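Local coordinates for protein histidine kinase (PDB 3LI9) that probably senses an extracellular signal through this double-PDC (Cache) domain and relays it to an ATP-dependent histidine kinase within the same membrane protein, at residues Thr100-Pro105 and His121-Asp126; Lys109-Val114 and Phe144-Phe149; Asp137-Pro142 and Val256-Phe261; Ile250-Pro255 and Leu265-Glu270. One frame throughout, in Å; residues are numbered along the deposited sequence.

Contact 1. Residues Thr100-Pro105 and His121-Asp126; sequences TGRFVP and HYDSSD
A buried tyrosine, gripped on several sides, joins two loops in the lobe of the PDC sensor that would lie far from the membrane: Tyr122 reaches from 121-126 toward 100-105 and meets Thr100, Arg102 and Val104. Its CG sits in the crowded position between the backbone N and the carbonyl carbon (chi1 43°), which turns the ring toward 100-105. Over one face of the ring lies the methyl of Val104 CG1, 4.1 Å from the ring centroid, a CH-pi contact. The ring edge is turned to Arg102 instead, with Tyr122 CE1 above one face of the guanidinium and 3.4 Å from Arg102 NH1. The two planes stand 67° apart, so this is an edge set against a flat cation and not a stack. The same Arg102 NH1 makes a salt bridge to Asp123 OD1 at 3.0 Å, coming to the syn side of that oxygen and slightly out of the carboxylate plane. Arg102 NE donates to the carbonyl O of Tyr79, which together with the Asp123 salt bridge limits the turning of the guanidinium. At the far end, Asp98 serves both hydroxyls, its OD2 bonded to Tyr122 OH and its OD1 to Thr100 OG1. Thr100 OG1 also accepts from Arg102 N at 3.0 Å, closing an ST turn that sets the start of the arginine. Helix 126-134 packs on Arg102 and Tyr122 through Tyr128. One loop leads into strand 105-108, the other from strand 115-118 into helix 126-134, and the buried tyrosine locks them together within one PDC module.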
loop_
_atom_site.group_PDB
_atom_site.type_symbol
_atom_site.label_atom_id
_atom_site.label_comp_id
_atom_site.label_asym_id
_atom_site.label_seq_id
_atom_site.Cartn_x
_atom_site.Cartn_y
_atom_site.Cartn_z
ATOM N N THR A 100 -15.910 -22.002 -8.267
ATOM C CA THR A 100 -17.081 -21.543 -7.482
ATOM C C THR A 100 -18.096 -20.796 -8.371
ATOM O O THR A 100 -19.262 -20.700 -8.039
ATOM C CB THR A 100 -16.688 -20.605 -6.308
ATOM O OG1 THR A 100 -16.238 -19.355 -6.862
ATOM C CG2 THR A 100 -15.613 -21.165 -5.424
ATOM N N GLY A 101 -17.644 -20.153 -9.461
ATOM C CA GLY A 101 -18.569 -19.322 -10.241
ATOM C C GLY A 101 -18.737 -17.914 -9.594
ATOM O O GLY A 101 -19.424 -17.075 -10.176
ATOM N N ARG A 102 -18.110 -17.685 -8.445
ATOM C CA ARG A 102 -18.197 -16.364 -7.745
ATOM C C ARG A 102 -17.611 -15.299 -8.674
ATOM O O ARG A 102 -16.680 -15.631 -9.454
ATOM C CB ARG A 102 -17.445 -16.324 -6.419
ATOM C CG ARG A 102 -18.164 -17.193 -5.336
ATOM C CD ARG A 102 -17.425 -17.363 -4.035
ATOM N NE ARG A 102 -17.143 -16.090 -3.348
ATOM C CZ ARG A 102 -16.559 -16.021 -2.189
ATOM N NH1 ARG A 102 -16.272 -17.191 -1.589
ATOM N NH2 ARG A 102 -16.238 -14.839 -1.622
ATOM N N PHE A 103 -18.147 -14.086 -8.644
ATOM C CA PHE A 103 -17.533 -13.004 -9.485
ATOM C C PHE A 103 -16.315 -12.461 -8.778
ATOM O O PHE A 103 -16.428 -11.681 -7.847
ATOM C CB PHE A 103 -18.557 -11.879 -9.739
ATOM C CG PHE A 103 -18.207 -10.978 -10.891
ATOM C CD1 PHE A 103 -17.644 -11.484 -12.074
ATOM C CD2 PHE A 103 -18.432 -9.589 -10.777
ATOM C CE1 PHE A 103 -17.365 -10.672 -13.123
ATOM C CE2 PHE A 103 -18.102 -8.744 -11.871
ATOM C CZ PHE A 103 -17.568 -9.295 -13.040
ATOM N N VAL A 104 -15.120 -12.907 -9.241
ATOM C CA VAL A 104 -13.844 -12.575 -8.593
ATOM C C VAL A 104 -12.778 -12.157 -9.637
ATOM O O VAL A 104 -11.635 -12.634 -9.600
ATOM C CB VAL A 104 -13.333 -13.745 -7.692
ATOM C CG1 VAL A 104 -14.204 -13.830 -6.351
ATOM C CG2 VAL A 104 -13.305 -15.073 -8.469
ATOM N N PRO A 105 -13.152 -11.278 -10.573
ATOM C CA PRO A 105 -12.194 -10.978 -11.674
ATOM C C PRO A 105 -10.990 -10.126 -11.198
ATOM O O PRO A 105 -11.181 -9.071 -10.570
ATOM C CB PRO A 105 -13.057 -10.252 -12.707
ATOM C CG PRO A 105 -14.125 -9.482 -11.807
ATOM C CD PRO A 105 -14.411 -10.509 -10.684
ATOM N N HIS A 121 -7.400 -17.024 -2.875
ATOM C CA HIS A 121 -7.277 -16.755 -1.425
ATOM C C HIS A 121 -8.229 -15.727 -0.860
ATOM O O HIS A 121 -7.998 -15.146 0.218
ATOM C CB HIS A 121 -5.841 -16.364 -1.073
ATOM C CG HIS A 121 -4.818 -17.371 -1.523
ATOM N ND1 HIS A 121 -5.008 -18.731 -1.403
ATOM C CD2 HIS A 121 -3.588 -17.211 -2.078
ATOM C CE1 HIS A 121 -3.958 -19.367 -1.891
ATOM N NE2 HIS A 121 -3.079 -18.468 -2.304
ATOM N N TYR A 122 -9.322 -15.452 -1.579
ATOM C CA TYR A 122 -10.230 -14.459 -1.079
ATOM C C TYR A 122 -10.930 -14.926 0.229
ATOM O O TYR A 122 -11.422 -14.120 1.042
ATOM C CB TYR A 122 -11.235 -14.094 -2.180
ATOM C CG TYR A 122 -11.779 -15.231 -2.954
ATOM C CD1 TYR A 122 -12.841 -15.989 -2.457
ATOM C CD2 TYR A 122 -11.247 -15.562 -4.211
ATOM C CE1 TYR A 122 -13.330 -17.050 -3.200
ATOM C CE2 TYR A 122 -11.752 -16.586 -4.967
ATOM C CZ TYR A 122 -12.794 -17.326 -4.448
ATOM O OH TYR A 122 -13.275 -18.359 -5.150
ATOM N N ASP A 123 -11.000 -16.232 0.399
ATOM C CA ASP A 123 -11.599 -16.757 1.619
ATOM C C ASP A 123 -10.681 -16.602 2.840
ATOM O O ASP A 123 -11.161 -16.649 3.978
ATOM C CB ASP A 123 -11.988 -18.217 1.416
ATOM C CG ASP A 123 -13.326 -18.372 0.702
ATOM O OD1 ASP A 123 -14.093 -17.389 0.515
ATOM O OD2 ASP A 123 -13.633 -19.514 0.325
ATOM N N SER A 124 -9.379 -16.408 2.634
ATOM C CA SER A 124 -8.460 -16.280 3.778
ATOM C C SER A 124 -7.552 -15.028 3.844
ATOM O O SER A 124 -7.113 -14.642 4.945
ATOM C CB SER A 124 -7.608 -17.549 3.856
ATOM O OG SER A 124 -6.782 -17.627 2.697
ATOM N N SER A 125 -7.252 -14.378 2.729
ATOM C CA SER A 125 -6.310 -13.239 2.786
ATOM C C SER A 125 -6.918 -11.925 3.239
ATOM O O SER A 125 -8.052 -11.634 2.940
ATOM C CB SER A 125 -5.637 -13.005 1.439
ATOM O OG SER A 125 -4.880 -14.160 1.087
ATOM N N ASP A 126 -6.113 -11.103 3.911
ATOM C CA ASP A 126 -6.560 -9.829 4.418
ATOM C C ASP A 126 -7.109 -8.878 3.373
ATOM O O ASP A 126 -7.902 -8.048 3.711
ATOM C CB ASP A 126 -5.399 -9.106 5.084
ATOM C CG ASP A 126 -5.043 -9.709 6.416
ATOM O OD1 ASP A 126 -5.876 -10.481 6.975
ATOM O OD2 ASP A 126 -3.924 -9.391 6.891
#

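Contact 2. Residues Lys109-Val114 and Phe144-Phe149; sequences KINGPV and FYEGIF
Ile110 meets the hairpin turn at Tyr145, Glu146 and Ile148 with both of its branches. From CB, the CG2 methyl goes to Glu146, lying 3.6 Å from Glu146 CB and 3.3 Å from Glu146 OE2. The other branch, anti to the carbonyl carbon (chi1 -66°), runs along the rim of the tyrosine: CG1 is 4.0 Å from Tyr145 CE2, and the terminal CD1 comes equally close to Tyr145 CD2, in the plane of the ring and at its edge. Glu146 CG lies 3.8 Å above the Tyr145 ring, which thus has the glutamate over a face and the isoleucine at its edge. Ile148 completes the grip, with Ile148 CD1 4.1 Å from Ile110 CG2. Cut back to alanine, Ile110 would lose both branches, which is likely to thin the packing at the Tyr145 edge and the Ile148 methyl and weaken the hold of the turn on the loop. Ile110 is one of the central residues of a type I turn from Lys109 to Gly112, while Tyr145 to Ile148 form a type I' turn. The first links strands 105-108 and 115-118 and the second links 143-145 and 148-159; helix 55-67 packs on Lys109 and Val114, and Met150 on strand 148-159 touches Ile110 and Tyr145.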
loop_
_atom_site.group_PDB
_atom_site.type_symbol
_atom_site.label_atom_id
_atom_site.label_comp_id
_atom_site.label_asym_id
_atom_site.label_seq_id
_atom_site.Cartn_x
_atom_site.Cartn_y
_atom_site.Cartn_z
ATOM N N LYS A 109 -1.850 -6.500 -15.203
ATOM C CA LYS A 109 -0.715 -6.651 -16.120
ATOM C C LYS A 109 0.569 -7.122 -15.439
ATOM O O LYS A 109 1.697 -6.750 -15.880
ATOM C CB LYS A 109 -0.541 -5.335 -16.911
ATOM C CG LYS A 109 -0.356 -4.176 -16.086
ATOM C CD LYS A 109 -0.212 -2.855 -16.955
ATOM C CE LYS A 109 -1.476 -2.451 -17.638
ATOM N NZ LYS A 109 -1.284 -0.987 -18.058
ATOM N N ILE A 110 0.435 -7.975 -14.436
ATOM C CA ILE A 110 1.553 -8.494 -13.631
ATOM C C ILE A 110 2.576 -9.156 -14.508
ATOM O O ILE A 110 3.768 -8.924 -14.325
ATOM C CB ILE A 110 1.058 -9.575 -12.619
ATOM C CG1 ILE A 110 0.119 -9.027 -11.529
ATOM C CG2 ILE A 110 2.266 -10.338 -11.873
ATOM C CD1 ILE A 110 0.808 -8.092 -10.544
ATOM N N ASN A 111 2.138 -9.942 -15.483
ATOM C CA ASN A 111 3.061 -10.726 -16.276
ATOM C C ASN A 111 3.343 -10.003 -17.574
ATOM O O ASN A 111 4.041 -10.564 -18.448
ATOM C CB ASN A 111 2.472 -12.133 -16.583
ATOM C CG ASN A 111 2.386 -13.028 -15.342
ATOM O OD1 ASN A 111 1.859 -12.671 -14.265
ATOM N ND2 ASN A 111 2.894 -14.230 -15.491
ATOM N N GLY A 112 2.826 -8.782 -17.716
ATOM C CA GLY A 112 3.051 -7.918 -18.879
ATOM C C GLY A 112 1.806 -7.477 -19.649
ATOM O O GLY A 112 1.391 -6.316 -19.612
ATOM N N PRO A 113 1.151 -8.405 -20.392
ATOM C CA PRO A 113 -0.056 -7.999 -21.135
ATOM C C PRO A 113 -1.276 -7.948 -20.132
ATOM O O PRO A 113 -1.213 -8.558 -19.041
ATOM C CB PRO A 113 -0.241 -9.145 -22.146
ATOM C CG PRO A 113 0.427 -10.329 -21.515
ATOM C CD PRO A 113 1.653 -9.727 -20.775
ATOM N N VAL A 114 -2.320 -7.239 -20.479
ATOM C CA VAL A 114 -3.538 -7.148 -19.608
ATOM C C VAL A 114 -4.342 -8.430 -19.765
ATOM O O VAL A 114 -4.693 -8.839 -20.868
ATOM C CB VAL A 114 -4.405 -5.939 -19.991
ATOM C CG1 VAL A 114 -5.723 -5.887 -19.230
ATOM C CG2 VAL A 114 -3.590 -4.631 -19.807
ATOM N N PHE A 144 5.501 -8.885 -1.862
ATOM C CA PHE A 144 5.855 -9.254 -3.228
ATOM C C PHE A 144 4.857 -10.254 -3.805
ATOM O O PHE A 144 4.376 -11.153 -3.086
ATOM C CB PHE A 144 7.220 -9.959 -3.199
ATOM C CG PHE A 144 8.365 -9.031 -2.971
ATOM C CD1 PHE A 144 8.870 -8.323 -4.010
ATOM C CD2 PHE A 144 8.883 -8.842 -1.681
ATOM C CE1 PHE A 144 9.939 -7.395 -3.850
ATOM C CE2 PHE A 144 9.971 -7.912 -1.523
ATOM C CZ PHE A 144 10.478 -7.212 -2.609
ATOM N N TYR A 145 4.560 -10.096 -5.116
ATOM C CA TYR A 145 3.646 -11.025 -5.792
ATOM C C TYR A 145 4.172 -11.198 -7.204
ATOM O O TYR A 145 4.421 -10.214 -7.890
ATOM C CB TYR A 145 2.231 -10.508 -5.782
ATOM C CG TYR A 145 1.285 -11.371 -6.576
ATOM C CD1 TYR A 145 0.815 -12.563 -6.057
ATOM C CD2 TYR A 145 0.912 -10.996 -7.847
ATOM C CE1 TYR A 145 -0.062 -13.343 -6.779
ATOM C CE2 TYR A 145 0.009 -11.791 -8.608
ATOM C CZ TYR A 145 -0.455 -12.944 -8.033
ATOM O OH TYR A 145 -1.317 -13.720 -8.759
ATOM N N GLU A 146 4.507 -12.455 -7.555
ATOM C CA GLU A 146 5.093 -12.719 -8.888
ATOM C C GLU A 146 6.217 -11.744 -9.210
ATOM O O GLU A 146 6.385 -11.239 -10.361
ATOM C CB GLU A 146 3.937 -12.892 -9.977
ATOM C CG GLU A 146 2.975 -14.020 -9.532
ATOM C CD GLU A 146 1.768 -14.315 -10.454
ATOM O OE1 GLU A 146 0.953 -15.264 -10.137
ATOM O OE2 GLU A 146 1.655 -13.585 -11.454
ATOM N N GLY A 147 7.096 -11.506 -8.202
ATOM C CA GLY A 147 8.292 -10.706 -8.415
ATOM C C GLY A 147 8.095 -9.187 -8.288
ATOM O O GLY A 147 9.036 -8.478 -8.381
ATOM N N ILE A 148 6.862 -8.733 -8.102
ATOM C CA ILE A 148 6.617 -7.299 -8.051
ATOM C C ILE A 148 6.224 -6.834 -6.614
ATOM O O ILE A 148 5.349 -7.402 -6.067
ATOM C CB ILE A 148 5.527 -6.940 -9.022
ATOM C CG1 ILE A 148 6.062 -7.321 -10.443
ATOM C CG2 ILE A 148 5.233 -5.390 -8.972
ATOM C CD1 ILE A 148 5.044 -7.336 -11.449
ATOM N N PHE A 149 6.938 -5.820 -6.121
ATOM C CA PHE A 149 6.697 -5.206 -4.797
ATOM C C PHE A 149 5.498 -4.270 -4.937
ATOM O O PHE A 149 5.504 -3.404 -5.818
ATOM C CB PHE A 149 7.948 -4.403 -4.421
ATOM C CG PHE A 149 7.964 -4.048 -2.908
ATOM C CD1 PHE A 149 7.588 -4.969 -1.952
ATOM C CD2 PHE A 149 8.280 -2.763 -2.548
ATOM C CE1 PHE A 149 7.613 -4.606 -0.566
ATOM C CE2 PHE A 149 8.307 -2.390 -1.227
ATOM C CZ PHE A 149 7.927 -3.268 -0.268
#

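Contact 3. Residues Asp137-Pro142 and Val256-Phe261; sequences DTLTEP and VKTGDF
The junction between the two PDC lobes is bridged here by Leu139, on a short edge strand of the first sheet, and Phe261, which starts the last strand of the second. The two side chains approach from opposite directions, and the methyl Leu139 CD2 ends 3.8 Å from Phe261 CZ. Leu139 CG lies anti to the backbone N (chi1 171°), which carries that methyl toward the hairpin loop 256-261. There Leu139 CD2 rests on the backbone, 3.7 Å from Gly259 CA. Gly259 takes a positive phi, and neither its backbone angles nor the space beside Leu139 CD2 readily admits a side chain. The outer end of the Phe261 ring also meets the chain after Leu139: Thr140 O faces the ring edge at 4.1 Å from Phe261 CZ, and Pro142 CD is equally far from that atom. Glu141 OE2 reaches 3.6 Å from Phe261 CE1, with its carboxylate nearly perpendicular to the ring (81°). The acid is hydrogen-bonded through OE1 to Ser195 and Thr197, and OE2 takes a weak bond from Asn196 N. A serine in place of Phe261 would probably open a gap against Leu139 CD2 and Pro142 CD and leave the two lobes less firmly packed. Thr140 OG1 bonds to Glu141 O at 3.0 Å, its hydroxyl coming from above the carbonyl plane, and accepts from Ser152 N. Thr258 OG1 is hydrogen-bonded to Asp30 of helix 13-48. Two PDC modules in tandem along a long N-terminal helix characterise double-Cache sensors; here the 256-261 turn meets strand 138-139 at their junction.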
loop_
_atom_site.group_PDB
_atom_site.type_symbol
_atom_site.label_atom_id
_atom_site.label_comp_id
_atom_site.label_asym_id
_atom_site.label_seq_id
_atom_site.Cartn_x
_atom_site.Cartn_y
_atom_site.Cartn_z
ATOM N N ASP A 137 -12.527 0.617 4.465
ATOM C CA ASP A 137 -11.431 0.648 3.448
ATOM C C ASP A 137 -10.114 0.211 4.092
ATOM O O ASP A 137 -9.783 0.662 5.213
ATOM C CB ASP A 137 -11.303 2.083 2.900
ATOM C CG ASP A 137 -12.591 2.564 2.362
ATOM O OD1 ASP A 137 -13.184 1.797 1.573
ATOM O OD2 ASP A 137 -13.090 3.657 2.791
ATOM N N THR A 138 -9.335 -0.632 3.414
ATOM C CA THR A 138 -8.080 -1.156 3.957
ATOM C C THR A 138 -6.919 -0.996 3.001
ATOM O O THR A 138 -7.129 -0.859 1.799
ATOM C CB THR A 138 -8.251 -2.620 4.352
ATOM O OG1 THR A 138 -8.319 -3.438 3.170
ATOM C CG2 THR A 138 -9.549 -2.753 5.094
ATOM N N LEU A 139 -5.709 -0.989 3.553
ATOM C CA LEU A 139 -4.508 -0.975 2.818
ATOM C C LEU A 139 -3.648 -2.091 3.418
ATOM O O LEU A 139 -3.371 -2.094 4.650
ATOM C CB LEU A 139 -3.836 0.392 2.956
ATOM C CG LEU A 139 -2.460 0.541 2.419
ATOM C CD1 LEU A 139 -2.424 0.465 0.896
ATOM C CD2 LEU A 139 -1.929 1.926 2.866
ATOM N N THR A 140 -3.251 -3.035 2.567
ATOM C CA THR A 140 -2.412 -4.158 3.058
ATOM C C THR A 140 -1.007 -3.636 3.398
ATOM O O THR A 140 -0.523 -2.567 2.962
ATOM C CB THR A 140 -2.229 -5.239 1.936
ATOM O OG1 THR A 140 -1.446 -4.664 0.872
ATOM C CG2 THR A 140 -3.611 -5.749 1.483
ATOM N N GLU A 141 -0.286 -4.484 4.111
ATOM C CA GLU A 141 1.144 -4.263 4.253
ATOM C C GLU A 141 1.765 -4.582 2.878
ATOM O O GLU A 141 1.191 -5.376 2.155
ATOM C CB GLU A 141 1.641 -5.148 5.399
ATOM C CG GLU A 141 1.416 -4.298 6.760
ATOM C CD GLU A 141 2.299 -2.990 6.838
ATOM O OE1 GLU A 141 3.491 -3.228 7.086
ATOM O OE2 GLU A 141 1.848 -1.750 6.680
ATOM N N PRO A 142 2.847 -3.888 2.512
ATOM C CA PRO A 142 3.479 -4.171 1.208
ATOM C C PRO A 142 3.951 -5.609 1.122
ATOM O O PRO A 142 4.261 -6.270 2.152
ATOM C CB PRO A 142 4.689 -3.229 1.193
ATOM C CG PRO A 142 5.072 -3.158 2.755
ATOM C CD PRO A 142 3.619 -2.857 3.224
ATOM N N VAL A 256 2.678 9.011 7.161
ATOM C CA VAL A 256 1.946 9.124 5.879
ATOM C C VAL A 256 0.539 8.770 6.194
ATOM O O VAL A 256 0.286 7.650 6.517
ATOM C CB VAL A 256 2.596 8.115 4.894
ATOM C CG1 VAL A 256 1.773 8.016 3.592
ATOM C CG2 VAL A 256 4.009 8.640 4.549
ATOM N N LYS A 257 -0.386 9.744 6.100
ATOM C CA LYS A 257 -1.759 9.628 6.630
ATOM C C LYS A 257 -2.454 8.369 6.120
ATOM O O LYS A 257 -3.147 7.703 6.859
ATOM C CB LYS A 257 -2.512 10.898 6.132
ATOM C CG LYS A 257 -3.830 11.161 6.714
ATOM C CD LYS A 257 -4.264 12.603 6.286
ATOM C CE LYS A 257 -5.706 12.833 6.644
ATOM N NZ LYS A 257 -6.518 11.902 5.807
ATOM N N THR A 258 -2.290 8.038 4.839
ATOM C CA THR A 258 -2.961 6.884 4.259
ATOM C C THR A 258 -2.185 5.628 4.704
ATOM O O THR A 258 -1.055 5.399 4.312
ATOM C CB THR A 258 -2.993 7.007 2.727
ATOM O OG1 THR A 258 -3.667 8.210 2.427
ATOM C CG2 THR A 258 -3.812 5.813 2.120
ATOM N N GLY A 259 -2.775 4.847 5.602
ATOM C CA GLY A 259 -2.108 3.655 6.086
ATOM C C GLY A 259 -1.158 3.831 7.276
ATOM O O GLY A 259 -0.648 2.829 7.790
ATOM N N ASP A 260 -0.900 5.058 7.693
ATOM C CA ASP A 260 0.173 5.330 8.699
ATOM C C ASP A 260 1.481 4.661 8.342
ATOM O O ASP A 260 2.114 3.988 9.162
ATOM C CB ASP A 260 -0.323 4.855 10.067
ATOM C CG ASP A 260 -1.289 5.914 10.704
ATOM O OD1 ASP A 260 -1.286 7.113 10.292
ATOM O OD2 ASP A 260 -2.013 5.515 11.631
ATOM N N PHE A 261 1.899 4.822 7.075
ATOM C CA PHE A 261 3.264 4.524 6.703
ATOM C C PHE A 261 4.123 5.660 7.270
ATOM O O PHE A 261 3.596 6.536 7.963
ATOM C CB PHE A 261 3.382 4.497 5.161
ATOM C CG PHE A 261 2.839 3.190 4.548
ATOM C CD1 PHE A 261 1.912 2.415 5.256
ATOM C CD2 PHE A 261 3.136 2.845 3.252
ATOM C CE1 PHE A 261 1.346 1.183 4.720
ATOM C CE2 PHE A 261 2.569 1.638 2.652
ATOM C CZ PHE A 261 1.701 0.817 3.400
#

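Contact 4. Residues Ile250-Pro255 and Leu265-Glu270; sequences IMFYEP and LVVPKE
Ile250 N donates to Val267 O at 2.7 Å and almost straight (172°), the shortest of four backbone bonds here; its donor is tilted somewhat from the carbonyl plane. Val267 N returns the bond to Ile250 O at 2.9 Å. The pattern recurs two residues along, where Phe252 and Leu265 exchange a reciprocal pair, with Leu265 N lying in the plane of the Phe252 carbonyl. Between these pairs Met251, a selenomethionine, faces Val266 in a non-hydrogen-bonded pair, and Met251 CA is 3.3 Å from Leu265 O, a CA-H...O contact. This is the central hairpin of the four-stranded antiparallel sheet in the presumably membrane-proximal PDC lobe, strands 248-256 and 261-268, their segments here running at 157°. On the face with Ile250, Phe252, Leu265 and Val267, the phenylalanine lies edge-on to the valine: Phe252 CE2 is 3.6 Å from Val267 CG2. Phe252 CG lies anti to the carbonyl carbon (chi1 -62°), and Ile250 CG2 of the same strand sits over one ring face, near the rim. Met272 of the C-terminal helix touches Ile250, Phe252 and Val267. At the open end of the hairpin, Ile250 CD1 packs 4.0 Å from Lys269 CB, while that lysine extends onward to a salt bridge with Glu239.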
loop_
_atom_site.group_PDB
_atom_site.type_symbol
_atom_site.label_atom_id
_atom_site.label_comp_id
_atom_site.label_asym_id
_atom_site.label_seq_id
_atom_site.Cartn_x
_atom_site.Cartn_y
_atom_site.Cartn_z
ATOM N N ILE A 250 20.451 11.474 13.552
ATOM C CA ILE A 250 19.117 11.643 14.055
ATOM C C ILE A 250 18.203 11.089 12.969
ATOM O O ILE A 250 18.438 11.403 11.807
ATOM C CB ILE A 250 18.813 13.128 14.191
ATOM C CG1 ILE A 250 19.830 13.767 15.168
ATOM C CG2 ILE A 250 17.432 13.325 14.845
ATOM C CD1 ILE A 250 19.945 15.207 14.929
HETATM N N MSE A 251 17.218 10.301 13.366
HETATM C CA MSE A 251 16.241 9.784 12.384
HETATM C C MSE A 251 14.964 10.579 12.696
HETATM O O MSE A 251 14.374 10.410 13.803
HETATM C CB MSE A 251 16.164 8.284 12.599
HETATM C CG MSE A 251 14.883 7.629 12.364
HETATM SE SE MSE A 251 15.105 5.684 12.536
HETATM C CE MSE A 251 16.828 5.584 11.921
ATOM N N PHE A 252 14.499 11.346 11.697
ATOM C CA PHE A 252 13.252 12.073 11.782
ATOM C C PHE A 252 12.180 11.271 11.039
ATOM O O PHE A 252 12.440 10.832 9.892
ATOM C CB PHE A 252 13.335 13.398 11.131
ATOM C CG PHE A 252 14.349 14.336 11.747
ATOM C CD1 PHE A 252 13.922 15.264 12.692
ATOM C CD2 PHE A 252 15.662 14.312 11.297
ATOM C CE1 PHE A 252 14.903 16.181 13.246
ATOM C CE2 PHE A 252 16.617 15.218 11.800
ATOM C CZ PHE A 252 16.229 16.113 12.781
ATOM N N TYR A 253 11.083 10.968 11.708
ATOM C CA TYR A 253 10.071 10.142 11.012
ATOM C C TYR A 253 8.738 10.887 11.099
ATOM O O TYR A 253 8.369 11.442 12.159
ATOM C CB TYR A 253 9.950 8.746 11.564
ATOM C CG TYR A 253 9.876 8.677 13.096
ATOM C CD1 TYR A 253 8.659 8.677 13.755
ATOM C CD2 TYR A 253 11.071 8.721 13.849
ATOM C CE1 TYR A 253 8.618 8.631 15.176
ATOM C CE2 TYR A 253 11.031 8.711 15.252
ATOM C CZ TYR A 253 9.858 8.658 15.894
ATOM O OH TYR A 253 9.901 8.671 17.304
ATOM N N GLU A 254 7.983 10.884 9.988
ATOM C CA GLU A 254 6.680 11.607 9.981
ATOM C C GLU A 254 5.691 10.736 9.249
ATOM O O GLU A 254 6.002 10.101 8.239
ATOM C CB GLU A 254 6.797 12.966 9.279
ATOM C CG GLU A 254 7.561 14.022 10.102
ATOM C CD GLU A 254 6.789 14.426 11.329
ATOM O OE1 GLU A 254 5.580 14.202 11.447
ATOM O OE2 GLU A 254 7.456 14.985 12.212
ATOM N N PRO A 255 4.464 10.604 9.803
ATOM C CA PRO A 255 3.507 9.668 9.265
ATOM C C PRO A 255 2.928 10.062 7.929
ATOM O O PRO A 255 2.686 11.245 7.663
ATOM C CB PRO A 255 2.398 9.636 10.326
ATOM C CG PRO A 255 2.522 10.933 11.035
ATOM C CD PRO A 255 4.005 11.247 11.064
ATOM N N LEU A 265 13.825 10.634 7.522
ATOM C CA LEU A 265 15.027 11.303 7.072
ATOM C C LEU A 265 16.134 10.980 8.081
ATOM O O LEU A 265 15.896 11.062 9.321
ATOM C CB LEU A 265 14.874 12.834 7.149
ATOM C CG LEU A 265 14.371 13.696 6.049
ATOM C CD1 LEU A 265 14.463 15.181 6.515
ATOM C CD2 LEU A 265 15.083 13.444 4.725
ATOM N N VAL A 266 17.306 10.615 7.568
ATOM C CA VAL A 266 18.407 10.230 8.465
ATOM C C VAL A 266 19.510 11.291 8.261
ATOM O O VAL A 266 19.974 11.504 7.150
ATOM C CB VAL A 266 18.964 8.829 8.142
ATOM C CG1 VAL A 266 20.197 8.498 8.993
ATOM C CG2 VAL A 266 17.889 7.740 8.349
ATOM N N VAL A 267 19.839 12.015 9.335
ATOM C CA VAL A 267 20.707 13.168 9.224
ATOM C C VAL A 267 21.822 13.034 10.285
ATOM O O VAL A 267 21.514 12.878 11.471
ATOM C CB VAL A 267 19.971 14.439 9.646
ATOM C CG1 VAL A 267 20.860 15.609 9.418
ATOM C CG2 VAL A 267 18.678 14.673 8.841
ATOM N N PRO A 268 23.061 13.130 9.842
ATOM C CA PRO A 268 24.214 13.118 10.740
ATOM C C PRO A 268 24.166 14.410 11.558
ATOM O O PRO A 268 24.144 15.512 10.978
ATOM C CB PRO A 268 25.395 13.141 9.781
ATOM C CG PRO A 268 24.860 12.657 8.490
ATOM C CD PRO A 268 23.475 13.230 8.439
ATOM N N LYS A 269 24.110 14.276 12.873
ATOM C CA LYS A 269 23.908 15.418 13.731
ATOM C C LYS A 269 24.974 16.469 13.539
ATOM O O LYS A 269 24.675 17.676 13.482
ATOM C CB LYS A 269 23.884 14.980 15.184
ATOM C CG LYS A 269 23.661 16.141 16.183
ATOM C CD LYS A 269 23.264 15.542 17.563
ATOM C CE LYS A 269 22.782 16.630 18.546
ATOM N NZ LYS A 269 22.350 16.052 19.903
ATOM N N GLU A 270 26.220 16.038 13.446
ATOM C CA GLU A 270 27.290 17.015 13.271
ATOM C C GLU A 270 27.161 17.844 11.968
ATOM O O GLU A 270 27.554 19.028 11.914
ATOM C CB GLU A 270 28.658 16.342 13.396
ATOM C CG GLU A 270 29.712 17.100 12.645
ATOM C CD GLU A 270 30.950 16.258 12.379
ATOM O OE1 GLU A 270 31.260 15.393 13.227
ATOM O OE2 GLU A 270 31.614 16.473 11.333
#

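The four contacts run along an elongated sensor: contacts 1 and 2 hold parts of the presumed outer lobe, contact 3 the junction, contact 4 the lobe that presumably faces the membrane. The centres of contacts 1 and 4 are about 42 Å apart, on opposite sides of the chain's centre. Contact 3 touches its neighbours on both flanks: Pro142 CB is 3.6 Å from Phe149 CZ of contact 2, and Phe261 O is 4.1 Å from Pro255 CB of contact 4, whose hairpin it closes. Contacts 1 and 2 lie about 19 Å apart between centres and alternate along the chain. The Tyr145 side chain is about 3 Å from a bound buffer molecule, probably from the crystallisation liquor.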